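Local coordinates for protein aspartokinase 1, chloroplastic (PDB 2CDQ) that catalyses the ATP-dependent phosphorylation of L-aspartate, the first step of the aspartate-family pathway, and binds lysine and S-adenosylmethionine as allosteric effectors, at residues 284-289 and 386-391; 421-426 and 462-467; 264-269 and 474-479; 275-280 and 319-324. All coordinates share one frame; numbering follows the deposited sequence.

How the contacts relate
Contact 2 is the buried one, a largely apolar antiparallel strand pair of the ACT sheet; the other three mix buried and exposed residues. Contacts 2 and 3 share a layer: Ile-423 and Leu-425 of the strand 421-426 pack on Cys-474, Val-475 and Leu-478 of the helix that contact 3 joins to a kinase-domain turn. Contacts 1 and 4 use the two ends of helix 277-287, contact 4 its start beside a parallel strand pair, contact 1 its far end against the effector-binding loop. Backbone bonds dominate contacts 2 and 4, while contacts 1 and 3, which bridge domains, rely on side chains. Contacts 1 and 2 also touch the second subunit.

Contact 1. Residues 284-289 and 386-391; sequences AYFGAQ and LDPSKL. With SAM (S-adenosylmethionine), chain F.
Phe-286 and Tyr-285, near the end of helix 277-287 in the amino acid kinase domain, meet Pro-388 and Leu-391 in the loop that follows strand 381-386 of the first ACT domain. The tight part is apolar. Methyl CD1 of Leu-391 is shared by the two rings: it lies at the edge of Tyr-285, near the ring plane, and 3.5 Å from CZ of Phe-286. Phe-286 CE2 also reaches CG of Pro-388, at 3.7 Å, the two side chains crossing at about a right angle. Lys-338 adds a cation-pi contact to the Phe-286 ring, and Leu-352 of the second subunit packs on Tyr-285. The same loop carries Asp-387, whose CB is 3.3 Å from N6 of S-adenosylmethionine, so the kinase helix packs directly on an effector-binding segment. On the exposed side, contact is looser: the long chain of Lys-390 runs past the Phe-286 ring toward Gln-289 and bends at its last torsion (chi4 96°). There a water accepts from Lys-390 NZ (2.7 Å) and donates to Tyr-285 O (3.1 Å).

Contact 2. Residues 421-426 and 462-467; sequences AIISLI and ISFIVN
Ser-424 and Ser-463 each turn OG back beside their own backbone N (chi1 -85° and -61°), which brings the two hydroxyls together across the strands at 3.0 Å, OG to OG; either could be the donor. Each OG also makes a weak hydrogen bond with Asn-461 OD1. On the same face, Ile-422 and Ile-465 lie side by side and point the same way, CD1 of Ile-422 resting 3.6 Å from CG1 of Ile-465, while Ile-422 CG2 touches CB of Ser-463. The two strands are the central pair of an antiparallel ACT sheet, four-stranded within this chain, flanked by strands 332-339 and 452-455. Ala-421/Val-466, Ile-423/Phe-464 and Leu-425/Ile-462 are hydrogen-bonded pairs, each with two backbone bonds; that from Phe-464 N to Ile-423 O is almost straight (2.8 Å, 175° at the hydrogen). Their side chains form the opposite, apolar face. Here CD2 of Leu-425 lies 3.6 Å from CE1 of Phe-464, and CB of Leu-425 meets CG2 of Ile-462 at 3.7 Å. Helix 468-483 packs on this face through Cys-474 and Leu-478, which touch Ile-423, and Phe-440 of helix 432-446 meets the Phe-464 ring.

Contact 3. Residues 264-269 and 474-479; sequences TIYKRA and CVQALH
The Tyr-266 ring lies with one face over Gln-476 and an edge toward His-479, one turn further along helix 468-483. That edge meets the face of His-479 in an offset edge-to-face pair (centroids 5.2 Å apart, planes at 78°), with CE1 of Tyr-266 3.3 Å from His-479 ND1. CG of Gln-476 lies 3.7 Å from Tyr-266 CB; the chain is extended beyond CG, and the amide plane is nearly parallel to the tyrosine ring (14°). Its NE2 gives a weak hydrogen bond to Ile-265 O (3.3 Å). Alongside, CG2 of Ile-265 meets CG1 of Val-475. A type I turn from Tyr-266 to Ala-269 folds CB of Arg-268 over the ring face opposite Gln-476. Farther out, Glu-484 is hydrogen-bonded to Tyr-266 OH and His-479 ND1 and salt-bridged to Arg-268 NE, while His-479 NE2 is bonded to Thr-260 OG1. Bonds at both nitrogens should limit rotation of the imidazole. The carboxylate could favour a positive charge on it, though the Arg-268 salt bridge would offset this. Through Glu-484, kinase-domain turn and ACT helix share one polar cluster.

Contact 4. Residues 275-280 and 319-324; sequences LTFDEA and TIITKT
Leu-275 and Thr-276 run parallel to Ile-321 and Thr-322, joined by three backbone hydrogen bonds: Leu-275 N to Ile-320 O, Thr-322 N to Leu-275 O and Phe-277 N to Thr-322 O, the last 3.0 Å long. This is a short strand pair of the mixed sheet in the amino acid kinase fold; strand 319-322 has strand 306-310, antiparallel, as its other neighbour. The third bond comes just where strand 274-276 gives way to helix 277-287, with Thr-276 at the N-cap position. Glu-279 OE1 takes weak bonds from both N and OG1 of Thr-276, and a salt bridge to Arg-325 NE steadies that carboxylate. Ile-321 is the centre of the apolar side. Its CG1 lies 4.1 Å from Leu-275 CB, while CG2, set anti to its own backbone N, projects over the Phe-277 ring in a CH-pi contact, 4.1 Å from the centroid and 19° off the normal. Met-296 and Ala-299 of helix 293-302 also pack on the Phe-277 side chain. At the more exposed end, Thr-276 CG2 approaches Lys-323 O. Deeper in, the Ile-321 methyl CG2 rests 3.8 Å from CB of Ala-280, one helical turn after Phe-277.

Contact 1. Residues 284-289 and 386-391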
loop_
_atom_site.group_PDB
_atom_site.type_symbol
_atom_site.label_atom_id
_atom_site.label_comp_id
_atom_site.label_asym_id
_atom_site.label_seq_id
_atom_site.Cartn_x
_atom_site.Cartn_y
_atom_site.Cartn_z
ATOM N N ALA A 284 17.460 -11.978 -1.698
ATOM C CA ALA A 284 18.326 -12.864 -0.904
ATOM C C ALA A 284 17.740 -13.408 0.404
ATOM O O ALA A 284 18.032 -14.542 0.776
ATOM C CB ALA A 284 19.686 -12.205 -0.647
ATOM N N TYR A 285 16.928 -12.612 1.097
ATOM C CA TYR A 285 16.415 -13.014 2.410
ATOM C C TYR A 285 15.319 -14.079 2.328
ATOM O O TYR A 285 15.310 -15.024 3.123
ATOM C CB TYR A 285 15.938 -11.796 3.203
ATOM C CG TYR A 285 15.759 -12.043 4.683
ATOM C CD1 TYR A 285 16.812 -12.516 5.469
ATOM C CD2 TYR A 285 14.540 -11.787 5.306
ATOM C CE1 TYR A 285 16.649 -12.737 6.836
ATOM C CE2 TYR A 285 14.367 -12.000 6.672
ATOM C CZ TYR A 285 15.422 -12.474 7.430
ATOM O OH TYR A 285 15.248 -12.682 8.780
ATOM N N PHE A 286 14.410 -13.924 1.369
ATOM C CA PHE A 286 13.306 -14.869 1.172
ATOM C C PHE A 286 13.596 -15.941 0.115
ATOM O O PHE A 286 13.023 -17.027 0.172
ATOM C CB PHE A 286 12.021 -14.125 0.801
ATOM C CG PHE A 286 11.356 -13.434 1.957
ATOM C CD1 PHE A 286 11.615 -12.092 2.226
ATOM C CD2 PHE A 286 10.458 -14.117 2.771
ATOM C CE1 PHE A 286 10.993 -11.444 3.300
ATOM C CE2 PHE A 286 9.834 -13.479 3.842
ATOM C CZ PHE A 286 10.103 -12.139 4.105
ATOM N N GLY A 287 14.468 -15.629 -0.846
ATOM C CA GLY A 287 14.804 -16.545 -1.946
ATOM C C GLY A 287 15.834 -17.567 -1.516
ATOM O O GLY A 287 15.598 -18.771 -1.605
ATOM N N ALA A 288 16.993 -17.081 -1.078
ATOM C CA ALA A 288 17.903 -17.865 -0.250
ATOM C C ALA A 288 17.481 -17.615 1.204
ATOM O O ALA A 288 16.437 -16.999 1.448
ATOM C CB ALA A 288 19.335 -17.432 -0.488
ATOM N N GLN A 289 18.259 -18.079 2.175
ATOM C CA GLN A 289 17.960 -17.733 3.563
ATOM C C GLN A 289 19.110 -16.937 4.159
ATOM O O GLN A 289 19.552 -17.195 5.281
ATOM C CB GLN A 289 17.644 -18.980 4.396
ATOM C CG GLN A 289 16.172 -19.401 4.384
ATOM C CD GLN A 289 15.713 -19.982 3.050
ATOM O OE1 GLN A 289 14.591 -19.732 2.611
ATOM N NE2 GLN A 289 16.577 -20.758 2.402
ATOM N N LEU A 386 0.172 -9.915 6.132
ATOM C CA LEU A 386 0.998 -9.860 7.346
ATOM C C LEU A 386 2.309 -10.594 7.145
ATOM O O LEU A 386 2.340 -11.607 6.453
ATOM C CB LEU A 386 0.252 -10.452 8.542
ATOM C CG LEU A 386 -1.118 -9.845 8.830
ATOM C CD1 LEU A 386 -1.856 -10.666 9.874
ATOM C CD2 LEU A 386 -0.971 -8.404 9.267
ATOM N N ASP A 387 3.386 -10.087 7.745
ATOM C CA ASP A 387 4.698 -10.739 7.664
ATOM C C ASP A 387 4.544 -12.258 7.730
ATOM O O ASP A 387 3.774 -12.761 8.554
ATOM C CB ASP A 387 5.600 -10.285 8.815
ATOM C CG ASP A 387 6.389 -9.023 8.500
ATOM O OD1 ASP A 387 6.372 -8.548 7.345
ATOM O OD2 ASP A 387 7.051 -8.512 9.428
ATOM N N PRO A 388 5.258 -12.996 6.859
ATOM C CA PRO A 388 5.209 -14.457 6.946
ATOM C C PRO A 388 5.697 -14.900 8.317
ATOM O O PRO A 388 6.599 -14.271 8.875
ATOM C CB PRO A 388 6.190 -14.910 5.858
ATOM C CG PRO A 388 6.275 -13.764 4.906
ATOM C CD PRO A 388 6.129 -12.536 5.762
ATOM N N SER A 389 5.099 -15.956 8.863
ATOM C CA SER A 389 5.392 -16.372 10.242
ATOM C C SER A 389 6.849 -16.784 10.488
ATOM O O SER A 389 7.371 -16.564 11.584
ATOM C CB SER A 389 4.456 -17.493 10.682
ATOM O OG SER A 389 4.681 -18.653 9.901
ATOM N N LYS A 390 7.500 -17.363 9.476
ATOM C CA LYS A 390 8.896 -17.812 9.606
ATOM C C LYS A 390 9.867 -16.658 9.889
ATOM O O LYS A 390 11.002 -16.873 10.311
ATOM C CB LYS A 390 9.337 -18.639 8.387
ATOM C CG LYS A 390 9.851 -17.848 7.181
ATOM C CD LYS A 390 9.850 -18.733 5.936
ATOM C CE LYS A 390 10.639 -18.121 4.792
ATOM N NZ LYS A 390 12.046 -18.627 4.725
ATOM N N LEU A 391 9.396 -15.439 9.663
ATOM C CA LEU A 391 10.151 -14.229 9.946
ATOM C C LEU A 391 10.104 -13.904 11.433
ATOM O O LEU A 391 10.812 -13.011 11.901
ATOM C CB LEU A 391 9.536 -13.074 9.163
ATOM C CG LEU A 391 10.407 -11.898 8.752
ATOM C CD1 LEU A 391 11.130 -12.242 7.474
ATOM C CD2 LEU A 391 9.524 -10.692 8.543
HETATM N N SAM F . -0.708 -8.815 22.470
HETATM C CA SAM F . 0.682 -9.131 22.153
HETATM C C SAM F . 1.635 -7.972 22.458
HETATM O O SAM F . 2.754 -8.178 22.938
HETATM O OXT SAM F . 1.314 -6.805 22.227
HETATM C CB SAM F . 0.807 -9.557 20.693
HETATM C CG SAM F . 2.101 -10.299 20.341
HETATM S SD SAM F . 3.069 -9.397 19.107
HETATM C CE SAM F . 2.106 -9.704 17.605
HETATM C "C5'" SAM F . 4.616 -10.328 18.866
HETATM C "C4'" SAM F . 4.557 -11.857 18.777
HETATM O "O4'" SAM F . 3.794 -12.289 17.669
HETATM C "C3'" SAM F . 5.943 -12.458 18.593
HETATM O "O3'" SAM F . 6.073 -13.550 19.472
HETATM C "C2'" SAM F . 6.007 -12.952 17.159
HETATM O "O2'" SAM F . 6.654 -14.205 17.060
HETATM C "C1'" SAM F . 4.547 -13.089 16.766
HETATM N N9 SAM F . 4.262 -12.675 15.374
HETATM C C8 SAM F . 3.839 -13.502 14.365
HETATM N N7 SAM F . 3.652 -12.776 13.243
HETATM C C5 SAM F . 3.943 -11.489 13.518
HETATM C C6 SAM F . 3.922 -10.336 12.736
HETATM N N6 SAM F . 3.562 -10.388 11.456
HETATM N N1 SAM F . 4.281 -9.130 13.301
HETATM C C2 SAM F . 4.659 -9.072 14.630
HETATM N N3 SAM F . 4.677 -10.222 15.398
HETATM C C4 SAM F . 4.324 -11.410 14.854
HETATM O O HOH W 1 13.751 -16.578 5.369
#

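Contact 2. Residues 421-426 and 462-467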
loop_
_atom_site.group_PDB
_atom_site.type_symbol
_atom_site.label_atom_id
_atom_site.label_comp_id
_atom_site.label_asym_id
_atom_site.label_seq_id
_atom_site.Cartn_x
_atom_site.Cartn_y
_atom_site.Cartn_z
ATOM N N ALA A 421 -0.723 -17.181 -0.336
ATOM C CA ALA A 421 0.716 -17.253 -0.569
ATOM C C ALA A 421 1.125 -16.148 -1.527
ATOM O O ALA A 421 0.315 -15.722 -2.356
ATOM C CB ALA A 421 1.099 -18.617 -1.134
ATOM N N ILE A 422 2.374 -15.693 -1.409
ATOM C CA ILE A 422 2.922 -14.656 -2.284
ATOM C C ILE A 422 3.925 -15.259 -3.264
ATOM O O ILE A 422 4.876 -15.918 -2.850
ATOM C CB ILE A 422 3.685 -13.555 -1.498
ATOM C CG1 ILE A 422 3.037 -13.244 -0.133
ATOM C CG2 ILE A 422 3.901 -12.318 -2.380
ATOM C CD1 ILE A 422 2.250 -11.975 -0.055
ATOM N N ILE A 423 3.711 -15.040 -4.558
ATOM C CA ILE A 423 4.754 -15.280 -5.556
ATOM C C ILE A 423 5.363 -13.928 -5.906
ATOM O O ILE A 423 4.660 -13.013 -6.331
ATOM C CB ILE A 423 4.209 -15.982 -6.836
ATOM C CG1 ILE A 423 3.734 -17.398 -6.508
ATOM C CG2 ILE A 423 5.266 -16.013 -7.958
ATOM C CD1 ILE A 423 2.769 -17.965 -7.526
ATOM N N SER A 424 6.664 -13.796 -5.697
ATOM C CA SER A 424 7.370 -12.578 -6.072
ATOM C C SER A 424 8.191 -12.816 -7.329
ATOM O O SER A 424 8.984 -13.753 -7.389
ATOM C CB SER A 424 8.273 -12.092 -4.936
ATOM O OG SER A 424 7.555 -11.298 -4.007
ATOM N N LEU A 425 7.980 -11.970 -8.332
ATOM C CA LEU A 425 8.808 -11.970 -9.529
ATOM C C LEU A 425 9.897 -10.908 -9.426
ATOM O O LEU A 425 9.606 -9.712 -9.337
ATOM C CB LEU A 425 7.948 -11.732 -10.768
ATOM C CG LEU A 425 7.484 -12.916 -11.625
ATOM C CD1 LEU A 425 7.355 -14.229 -10.848
ATOM C CD2 LEU A 425 6.182 -12.564 -12.350
ATOM N N ILE A 426 11.147 -11.357 -9.419
ATOM C CA ILE A 426 12.306 -10.471 -9.377
ATOM C C ILE A 426 12.945 -10.465 -10.761
ATOM O O ILE A 426 13.509 -11.473 -11.197
ATOM C CB ILE A 426 13.360 -10.944 -8.339
ATOM C CG1 ILE A 426 12.695 -11.466 -7.045
ATOM C CG2 ILE A 426 14.396 -9.853 -8.085
ATOM C CD1 ILE A 426 11.966 -10.429 -6.200
ATOM N N ILE A 462 7.838 -7.602 -8.097
ATOM C CA ILE A 462 6.374 -7.540 -8.183
ATOM C C ILE A 462 5.739 -8.768 -7.533
ATOM O O ILE A 462 6.136 -9.899 -7.808
ATOM C CB ILE A 462 5.872 -7.338 -9.638
ATOM C CG1 ILE A 462 4.343 -7.254 -9.674
ATOM C CG2 ILE A 462 6.402 -8.427 -10.567
ATOM C CD1 ILE A 462 3.751 -7.253 -11.073
ATOM N N SER A 463 4.762 -8.535 -6.662
ATOM C CA SER A 463 4.161 -9.613 -5.886
ATOM C C SER A 463 2.729 -9.943 -6.310
ATOM O O SER A 463 1.917 -9.044 -6.525
ATOM C CB SER A 463 4.208 -9.277 -4.395
ATOM O OG SER A 463 5.547 -9.122 -3.953
ATOM N N PHE A 464 2.443 -11.239 -6.437
ATOM C CA PHE A 464 1.075 -11.734 -6.603
ATOM C C PHE A 464 0.646 -12.470 -5.355
ATOM O O PHE A 464 1.392 -13.302 -4.834
ATOM C CB PHE A 464 0.960 -12.748 -7.744
ATOM C CG PHE A 464 1.601 -12.328 -9.021
ATOM C CD1 PHE A 464 2.336 -13.249 -9.756
ATOM C CD2 PHE A 464 1.464 -11.031 -9.503
ATOM C CE1 PHE A 464 2.932 -12.886 -10.950
ATOM C CE2 PHE A 464 2.060 -10.653 -10.695
ATOM C CZ PHE A 464 2.797 -11.581 -11.422
ATOM N N ILE A 465 -0.568 -12.197 -4.895
ATOM C CA ILE A 465 -1.163 -13.019 -3.842
ATOM C C ILE A 465 -2.038 -14.111 -4.462
ATOM O O ILE A 465 -2.946 -13.847 -5.256
ATOM C CB ILE A 465 -1.906 -12.186 -2.776
ATOM C CG1 ILE A 465 -0.900 -11.561 -1.812
ATOM C CG2 ILE A 465 -2.899 -13.042 -2.001
ATOM C CD1 ILE A 465 -0.097 -10.417 -2.398
ATOM N N VAL A 466 -1.734 -15.341 -4.082
ATOM C CA VAL A 466 -2.318 -16.510 -4.677
ATOM C C VAL A 466 -2.826 -17.399 -3.517
ATOM O O VAL A 466 -2.617 -17.058 -2.345
ATOM C CB VAL A 466 -1.241 -17.169 -5.573
ATOM C CG1 VAL A 466 -0.436 -18.224 -4.815
ATOM C CG2 VAL A 466 -1.843 -17.708 -6.854
ATOM N N ASN A 467 -3.518 -18.498 -3.815
ATOM C CA ASN A 467 -3.866 -19.452 -2.754
ATOM C C ASN A 467 -2.727 -20.423 -2.441
ATOM O O ASN A 467 -2.057 -20.920 -3.353
ATOM C CB ASN A 467 -5.139 -20.231 -3.089
ATOM C CG ASN A 467 -6.378 -19.366 -3.037
ATOM O OD1 ASN A 467 -6.552 -18.556 -2.118
ATOM N ND2 ASN A 467 -7.249 -19.524 -4.028
#

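Contact 3. Residues 264-269 and 474-479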
loop_
_atom_site.group_PDB
_atom_site.type_symbol
_atom_site.label_atom_id
_atom_site.label_comp_id
_atom_site.label_asym_id
_atom_site.label_seq_id
_atom_site.Cartn_x
_atom_site.Cartn_y
_atom_site.Cartn_z
ATOM N N THR A 264 13.789 -26.790 -3.114
ATOM C CA THR A 264 12.851 -27.533 -2.280
ATOM C C THR A 264 11.470 -27.585 -2.928
ATOM O O THR A 264 10.700 -28.509 -2.686
ATOM C CB THR A 264 12.712 -26.861 -0.902
ATOM O OG1 THR A 264 14.014 -26.643 -0.345
ATOM C CG2 THR A 264 11.893 -27.722 0.055
ATOM N N ILE A 265 11.178 -26.589 -3.757
ATOM C CA ILE A 265 9.867 -26.407 -4.368
ATOM C C ILE A 265 9.847 -26.983 -5.783
ATOM O O ILE A 265 8.867 -27.621 -6.195
ATOM C CB ILE A 265 9.489 -24.903 -4.371
ATOM C CG1 ILE A 265 9.319 -24.411 -2.932
ATOM C CG2 ILE A 265 8.237 -24.632 -5.200
ATOM C CD1 ILE A 265 9.525 -22.936 -2.754
ATOM N N TYR A 266 10.936 -26.755 -6.514
ATOM C CA TYR A 266 11.086 -27.241 -7.882
ATOM C C TYR A 266 12.565 -27.552 -8.144
ATOM O O TYR A 266 13.423 -26.671 -8.023
ATOM C CB TYR A 266 10.524 -26.203 -8.864
ATOM C CG TYR A 266 10.565 -26.573 -10.337
ATOM C CD1 TYR A 266 10.979 -25.646 -11.283
ATOM C CD2 TYR A 266 10.176 -27.836 -10.787
ATOM C CE1 TYR A 266 11.013 -25.962 -12.639
ATOM C CE2 TYR A 266 10.214 -28.166 -12.147
ATOM C CZ TYR A 266 10.636 -27.220 -13.066
ATOM O OH TYR A 266 10.684 -27.515 -14.413
ATOM N N LYS A 267 12.853 -28.809 -8.483
ATOM C CA LYS A 267 14.234 -29.316 -8.582
ATOM C C LYS A 267 15.133 -28.562 -9.567
ATOM O O LYS A 267 16.360 -28.568 -9.424
ATOM C CB LYS A 267 14.242 -30.814 -8.926
ATOM C CG LYS A 267 13.886 -31.750 -7.762
ATOM C CD LYS A 267 15.015 -31.866 -6.729
ATOM C CE LYS A 267 14.591 -32.687 -5.512
ATOM N NZ LYS A 267 14.601 -34.151 -5.780
ATOM N N ARG A 268 14.513 -27.901 -10.542
ATOM C CA ARG A 268 15.221 -27.302 -11.671
ATOM C C ARG A 268 15.809 -25.917 -11.406
ATOM O O ARG A 268 16.262 -25.246 -12.337
ATOM C CB ARG A 268 14.292 -27.244 -12.879
ATOM C CG ARG A 268 14.047 -28.583 -13.535
ATOM C CD ARG A 268 14.776 -28.668 -14.852
ATOM N NE ARG A 268 14.011 -29.461 -15.807
ATOM C CZ ARG A 268 14.329 -30.693 -16.178
ATOM N NH1 ARG A 268 15.417 -31.276 -15.691
ATOM N NH2 ARG A 268 13.565 -31.337 -17.050
ATOM N N ALA A 269 15.808 -25.492 -10.144
ATOM C CA ALA A 269 16.437 -24.232 -9.750
ATOM C C ALA A 269 17.867 -24.144 -10.294
ATOM O O ALA A 269 18.637 -25.090 -10.162
ATOM C CB ALA A 269 16.430 -24.103 -8.244
ATOM N N CYS A 474 2.166 -23.150 -9.438
ATOM C CA CYS A 474 2.329 -21.896 -10.175
ATOM C C CYS A 474 3.801 -21.547 -10.341
ATOM O O CYS A 474 4.228 -21.165 -11.431
ATOM C CB CYS A 474 1.606 -20.742 -9.481
ATOM S SG CYS A 474 -0.178 -20.731 -9.692
ATOM N N VAL A 475 4.568 -21.677 -9.260
ATOM C CA VAL A 475 5.998 -21.384 -9.285
ATOM C C VAL A 475 6.698 -22.242 -10.341
ATOM O O VAL A 475 7.484 -21.738 -11.145
ATOM C CB VAL A 475 6.652 -21.566 -7.894
ATOM C CG1 VAL A 475 8.160 -21.498 -7.999
ATOM C CG2 VAL A 475 6.154 -20.503 -6.928
ATOM N N GLN A 476 6.380 -23.531 -10.349
ATOM C CA GLN A 476 6.946 -24.462 -11.319
ATOM C C GLN A 476 6.608 -24.056 -12.749
ATOM O O GLN A 476 7.491 -24.019 -13.608
ATOM C CB GLN A 476 6.458 -25.883 -11.041
ATOM C CG GLN A 476 6.875 -26.412 -9.676
ATOM C CD GLN A 476 6.245 -27.748 -9.343
ATOM O OE1 GLN A 476 5.777 -28.471 -10.225
ATOM N NE2 GLN A 476 6.234 -28.086 -8.060
ATOM N N ALA A 477 5.337 -23.745 -12.993
ATOM C CA ALA A 477 4.890 -23.283 -14.306
ATOM C C ALA A 477 5.634 -22.010 -14.745
ATOM O O ALA A 477 6.145 -21.934 -15.868
ATOM C CB ALA A 477 3.394 -23.058 -14.301
ATOM N N LEU A 478 5.711 -21.028 -13.848
ATOM C CA LEU A 478 6.395 -19.773 -14.138
ATOM C C LEU A 478 7.871 -20.001 -14.470
ATOM O O LEU A 478 8.403 -19.412 -15.416
ATOM C CB LEU A 478 6.229 -18.783 -12.979
ATOM C CG LEU A 478 4.849 -18.121 -12.820
ATOM C CD1 LEU A 478 4.791 -17.288 -11.555
ATOM C CD2 LEU A 478 4.461 -17.263 -14.031
ATOM N N HIS A 479 8.518 -20.877 -13.705
ATOM C CA HIS A 479 9.919 -21.207 -13.918
ATOM C C HIS A 479 10.121 -21.868 -15.274
ATOM O O HIS A 479 11.069 -21.549 -15.989
ATOM C CB HIS A 479 10.416 -22.118 -12.802
ATOM C CG HIS A 479 11.904 -22.256 -12.754
ATOM N ND1 HIS A 479 12.592 -23.157 -13.537
ATOM C CD2 HIS A 479 12.835 -21.609 -12.011
ATOM C CE1 HIS A 479 13.886 -23.056 -13.281
ATOM N NE2 HIS A 479 14.059 -22.127 -12.357
#

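Contact 4. Residues 275-280 and 319-324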
loop_
_atom_site.group_PDB
_atom_site.type_symbol
_atom_site.label_atom_id
_atom_site.label_comp_id
_atom_site.label_asym_id
_atom_site.label_seq_id
_atom_site.Cartn_x
_atom_site.Cartn_y
_atom_site.Cartn_z
ATOM N N LEU A 275 24.305 -10.627 -9.401
ATOM C CA LEU A 275 23.208 -9.952 -8.740
ATOM C C LEU A 275 23.596 -8.527 -8.366
ATOM O O LEU A 275 24.774 -8.212 -8.178
ATOM C CB LEU A 275 22.813 -10.734 -7.492
ATOM C CG LEU A 275 21.337 -10.973 -7.167
ATOM C CD1 LEU A 275 20.628 -11.731 -8.281
ATOM C CD2 LEU A 275 21.242 -11.747 -5.866
ATOM N N THR A 276 22.591 -7.669 -8.263
ATOM C CA THR A 276 22.779 -6.283 -7.861
ATOM C C THR A 276 22.415 -6.155 -6.384
ATOM O O THR A 276 21.519 -6.854 -5.908
ATOM C CB THR A 276 21.896 -5.364 -8.738
ATOM O OG1 THR A 276 22.406 -5.362 -10.077
ATOM C CG2 THR A 276 21.859 -3.944 -8.225
ATOM N N PHE A 277 23.105 -5.280 -5.655
ATOM C CA PHE A 277 22.756 -5.015 -4.254
ATOM C C PHE A 277 21.272 -4.686 -4.058
ATOM O O PHE A 277 20.694 -5.015 -3.017
ATOM C CB PHE A 277 23.615 -3.893 -3.672
ATOM C CG PHE A 277 24.946 -4.350 -3.157
ATOM C CD1 PHE A 277 26.114 -4.011 -3.826
ATOM C CD2 PHE A 277 25.034 -5.114 -1.996
ATOM C CE1 PHE A 277 27.357 -4.428 -3.351
ATOM C CE2 PHE A 277 26.268 -5.539 -1.510
ATOM C CZ PHE A 277 27.433 -5.195 -2.190
ATOM N N ASP A 278 20.673 -4.028 -5.055
ATOM C CA ASP A 278 19.238 -3.731 -5.063
ATOM C C ASP A 278 18.417 -4.982 -5.311
ATOM O O ASP A 278 17.388 -5.193 -4.675
ATOM C CB ASP A 278 18.891 -2.676 -6.122
ATOM C CG ASP A 278 19.225 -1.258 -5.671
ATOM O OD1 ASP A 278 19.590 -0.431 -6.538
ATOM O OD2 ASP A 278 19.129 -0.970 -4.453
ATOM N N GLU A 279 18.874 -5.808 -6.244
ATOM C CA GLU A 279 18.202 -7.056 -6.536
ATOM C C GLU A 279 18.267 -7.939 -5.302
ATOM O O GLU A 279 17.247 -8.484 -4.872
ATOM C CB GLU A 279 18.839 -7.748 -7.739
ATOM C CG GLU A 279 18.630 -7.014 -9.051
ATOM C CD GLU A 279 19.142 -7.795 -10.242
ATOM O OE1 GLU A 279 20.386 -7.914 -10.391
ATOM O OE2 GLU A 279 18.293 -8.286 -11.030
ATOM N N ALA A 280 19.459 -8.044 -4.716
ATOM C CA ALA A 280 19.670 -8.856 -3.520
ATOM C C ALA A 280 18.752 -8.442 -2.371
ATOM O O ALA A 280 18.221 -9.295 -1.661
ATOM C CB ALA A 280 21.129 -8.806 -3.089
ATOM N N THR A 319 27.561 -16.720 -6.754
ATOM C CA THR A 319 26.824 -15.497 -7.053
ATOM C C THR A 319 27.573 -14.300 -6.476
ATOM O O THR A 319 27.754 -14.211 -5.259
ATOM C CB THR A 319 25.386 -15.558 -6.478
ATOM O OG1 THR A 319 24.635 -16.553 -7.179
ATOM C CG2 THR A 319 24.675 -14.230 -6.628
ATOM N N ILE A 320 28.021 -13.397 -7.351
ATOM C CA ILE A 320 28.664 -12.156 -6.908
ATOM C C ILE A 320 27.628 -11.046 -6.885
ATOM O O ILE A 320 26.990 -10.760 -7.903
ATOM C CB ILE A 320 29.874 -11.701 -7.796
ATOM C CG1 ILE A 320 30.732 -12.883 -8.241
ATOM C CG2 ILE A 320 30.772 -10.731 -7.044
ATOM C CD1 ILE A 320 30.604 -13.235 -9.710
ATOM N N ILE A 321 27.454 -10.433 -5.718
ATOM C CA ILE A 321 26.579 -9.277 -5.589
ATOM C C ILE A 321 27.411 -7.994 -5.669
ATOM O O ILE A 321 28.305 -7.765 -4.846
ATOM C CB ILE A 321 25.759 -9.312 -4.290
ATOM C CG1 ILE A 321 25.091 -10.681 -4.117
ATOM C CG2 ILE A 321 24.724 -8.189 -4.298
ATOM C CD1 ILE A 321 24.671 -10.995 -2.682
ATOM N N THR A 322 27.116 -7.179 -6.682
ATOM C CA THR A 322 27.840 -5.930 -6.937
ATOM C C THR A 322 26.874 -4.754 -7.082
ATOM O O THR A 322 25.655 -4.950 -7.168
ATOM C CB THR A 322 28.743 -6.029 -8.202
ATOM O OG1 THR A 322 27.983 -6.537 -9.305
ATOM C CG2 THR A 322 29.948 -6.945 -7.960
ATOM N N LYS A 323 27.430 -3.539 -7.091
ATOM C CA LYS A 323 26.664 -2.300 -7.281
ATOM C C LYS A 323 25.830 -2.359 -8.566
ATOM O O LYS A 323 24.619 -2.116 -8.544
ATOM C CB LYS A 323 27.621 -1.099 -7.325
ATOM C CG LYS A 323 26.965 0.285 -7.305
ATOM C CD LYS A 323 26.841 0.835 -5.877
ATOM C CE LYS A 323 27.230 2.324 -5.793
ATOM N NZ LYS A 323 26.302 3.239 -6.528
ATOM N N THR A 324 26.493 -2.698 -9.671
ATOM C CA THR A 324 25.861 -2.784 -10.987
ATOM C C THR A 324 26.322 -4.042 -11.731
ATOM O O THR A 324 27.329 -4.659 -11.361
ATOM C CB THR A 324 26.174 -1.532 -11.847
ATOM O OG1 THR A 324 27.570 -1.219 -11.757
ATOM C CG2 THR A 324 25.361 -0.330 -11.378
HETATM O O HOH W 2 22.354 -1.774 -6.118
#